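Papain-like protease (Human betacoronavirus 2c EMC/2012, PDB 4RNA) is a cysteine protease that probably cleaves the viral replicase polyprotein and, as in related coronavirus enzymes, removes ubiquitin and ubiquitin-like modifiers from host proteins. Local coordinates at residues L171-L176 and V309-F314. Residues are numbered along the deposited sequence; the frame is centred on the assembly and turned at random.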
loop_
_atom_site.group_PDB
_atom_site.type_symbol
_atom_site.label_atom_id
_atom_site.label_comp_id
_atom_site.label_asym_id
_atom_site.label_seq_id
_atom_site.Cartn_x
_atom_site.Cartn_y
_atom_site.Cartn_z
ATOM N N LEU A 171 2.518 5.776 6.831
ATOM C CA LEU A 171 3.218 4.530 7.281
ATOM C C LEU A 171 2.997 4.149 8.703
ATOM O O LEU A 171 2.789 2.922 9.040
ATOM C CB LEU A 171 4.729 4.671 7.014
ATOM C CG LEU A 171 5.376 3.837 5.929
ATOM C CD1 LEU A 171 4.847 2.383 5.804
ATOM C CD2 LEU A 171 5.163 4.620 4.650
ATOM N N LEU A 172 2.997 5.147 9.617
ATOM C CA LEU A 172 2.686 4.796 11.010
ATOM C C LEU A 172 1.375 4.147 11.103
ATOM O O LEU A 172 1.163 3.176 11.834
ATOM C CB LEU A 172 2.589 6.076 11.869
ATOM C CG LEU A 172 3.831 6.444 12.599
ATOM C CD1 LEU A 172 3.652 7.776 13.315
ATOM C CD2 LEU A 172 4.131 5.314 13.577
ATOM N N HIS A 173 0.406 4.691 10.372
ATOM C CA HIS A 173 -0.904 4.125 10.539
ATOM C C HIS A 173 -1.026 2.764 9.899
ATOM O O HIS A 173 -1.632 1.870 10.471
ATOM C CB HIS A 173 -2.028 5.181 10.197
ATOM C CG HIS A 173 -2.085 6.363 11.208
ATOM N ND1 HIS A 173 -3.066 6.496 12.155
ATOM C CD2 HIS A 173 -1.205 7.441 11.419
ATOM C CE1 HIS A 173 -2.823 7.604 12.909
ATOM N NE2 HIS A 173 -1.691 8.176 12.463
ATOM N N THR A 174 -0.367 2.519 8.780
ATOM C CA THR A 174 -0.354 1.192 8.204
ATOM C C THR A 174 0.381 0.158 9.013
ATOM O O THR A 174 -0.031 -1.017 9.064
ATOM C CB THR A 174 0.304 1.146 6.798
ATOM O OG1 THR A 174 1.603 1.723 6.881
ATOM C CG2 THR A 174 -0.431 1.929 5.850
ATOM N N VAL A 175 1.477 0.570 9.642
ATOM C CA VAL A 175 2.162 -0.347 10.505
ATOM C C VAL A 175 1.291 -0.683 11.713
ATOM O O VAL A 175 1.218 -1.822 12.059
ATOM C CB VAL A 175 3.559 0.183 10.943
ATOM C CG1 VAL A 175 4.156 -0.726 12.012
ATOM C CG2 VAL A 175 4.496 0.207 9.743
ATOM N N LEU A 176 0.659 0.319 12.344
ATOM C CA LEU A 176 -0.083 0.084 13.547
ATOM C C LEU A 176 -1.354 -0.662 13.232
ATOM O O LEU A 176 -1.883 -1.425 14.095
ATOM C CB LEU A 176 -0.392 1.396 14.242
ATOM C CG LEU A 176 0.820 2.014 14.957
ATOM C CD1 LEU A 176 0.504 3.441 15.446
ATOM C CD2 LEU A 176 1.263 1.135 16.093
ATOM N N VAL A 309 4.149 20.638 12.794
ATOM C CA VAL A 309 3.928 19.395 13.483
ATOM C C VAL A 309 3.013 18.525 12.644
ATOM O O VAL A 309 2.005 19.027 12.051
ATOM C CB VAL A 309 3.328 19.719 14.831
ATOM C CG1 VAL A 309 2.806 18.490 15.557
ATOM C CG2 VAL A 309 4.317 20.464 15.715
ATOM N N THR A 310 3.265 17.210 12.713
ATOM C CA THR A 310 2.410 16.238 12.043
ATOM C C THR A 310 1.860 15.298 13.106
ATOM O O THR A 310 0.827 15.573 13.607
ATOM C CB THR A 310 3.150 15.476 10.932
ATOM O OG1 THR A 310 4.427 14.950 11.395
ATOM C CG2 THR A 310 3.368 16.363 9.705
ATOM N N ASP A 311 2.580 14.240 13.465
ATOM C CA ASP A 311 2.108 13.316 14.535
ATOM C C ASP A 311 2.556 13.784 15.928
ATOM O O ASP A 311 3.591 14.338 16.084
ATOM C CB ASP A 311 2.669 11.946 14.336
ATOM C CG ASP A 311 2.624 11.523 12.911
ATOM O OD1 ASP A 311 1.465 11.297 12.432
ATOM O OD2 ASP A 311 3.724 11.405 12.294
ATOM N N VAL A 312 1.794 13.504 16.975
ATOM C CA VAL A 312 2.191 13.918 18.328
ATOM C C VAL A 312 1.893 12.783 19.240
ATOM O O VAL A 312 0.789 12.242 19.127
ATOM C CB VAL A 312 1.399 15.193 18.823
ATOM C CG1 VAL A 312 1.825 15.587 20.254
ATOM C CG2 VAL A 312 1.567 16.398 17.875
ATOM N N LEU A 313 2.828 12.428 20.112
ATOM C CA LEU A 313 2.552 11.260 21.039
ATOM C C LEU A 313 2.270 11.696 22.485
ATOM O O LEU A 313 3.078 12.360 23.089
ATOM C CB LEU A 313 3.771 10.267 21.009
ATOM C CG LEU A 313 3.704 9.016 21.868
ATOM C CD1 LEU A 313 2.379 8.215 21.587
ATOM C CD2 LEU A 313 4.931 8.188 21.557
ATOM N N PHE A 314 1.217 11.144 23.122
ATOM C CA PHE A 314 0.886 11.524 24.434
ATOM C C PHE A 314 0.922 10.255 25.280
ATOM O O PHE A 314 0.834 9.148 24.732
ATOM C CB PHE A 314 -0.545 12.141 24.496
ATOM C CG PHE A 314 -0.634 13.548 23.972
ATOM C CD1 PHE A 314 -0.886 13.813 22.601
ATOM C CD2 PHE A 314 -0.483 14.642 24.865
ATOM C CE1 PHE A 314 -0.935 15.146 22.109
ATOM C CE2 PHE A 314 -0.511 15.970 24.379
ATOM C CZ PHE A 314 -0.710 16.221 23.007
#
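Leu-172 on helix 168-176 faces Asp-311 on strand 304-315, their CA atoms 9.2 Å apart. At this distance the two backbones are bridged by side chains alone. Leu-172 and Asp-311 each reach into the gap and meet there. CD1 of Leu-172 ends 3.8 Å from OD2 of Asp-311 and 3.9 Å from its CG. This is van der Waals packing of a methyl group on a carboxylate. A chi1 of -43° turns the carboxylate away from the carbonyl of Asp-311 and out to this methyl. His-173 brings the edge of its ring toward the same carboxylate. OD1 of Asp-311 lies at that edge, near the plane of the ring and 4.4 Å from NE2, too far for a direct hydrogen bond. The OG of Ser-249 is hydrogen-bonded to both NE2 of His-173 and OD1 of Asp-311. OD1 also bonds OG of Ser-169, on the same helix, and OD2 bonds ND2 of Asn-269. Leu-172 packs further on Thr-121 and Leu-122 of helix 115-122. The contact thus joins helix 168-176 of the thumb to strand 304-315 of the palm sheet. The buried carboxylate is satisfied by neutral donors. Linked through Ser-249, it might favour a protonated His-173.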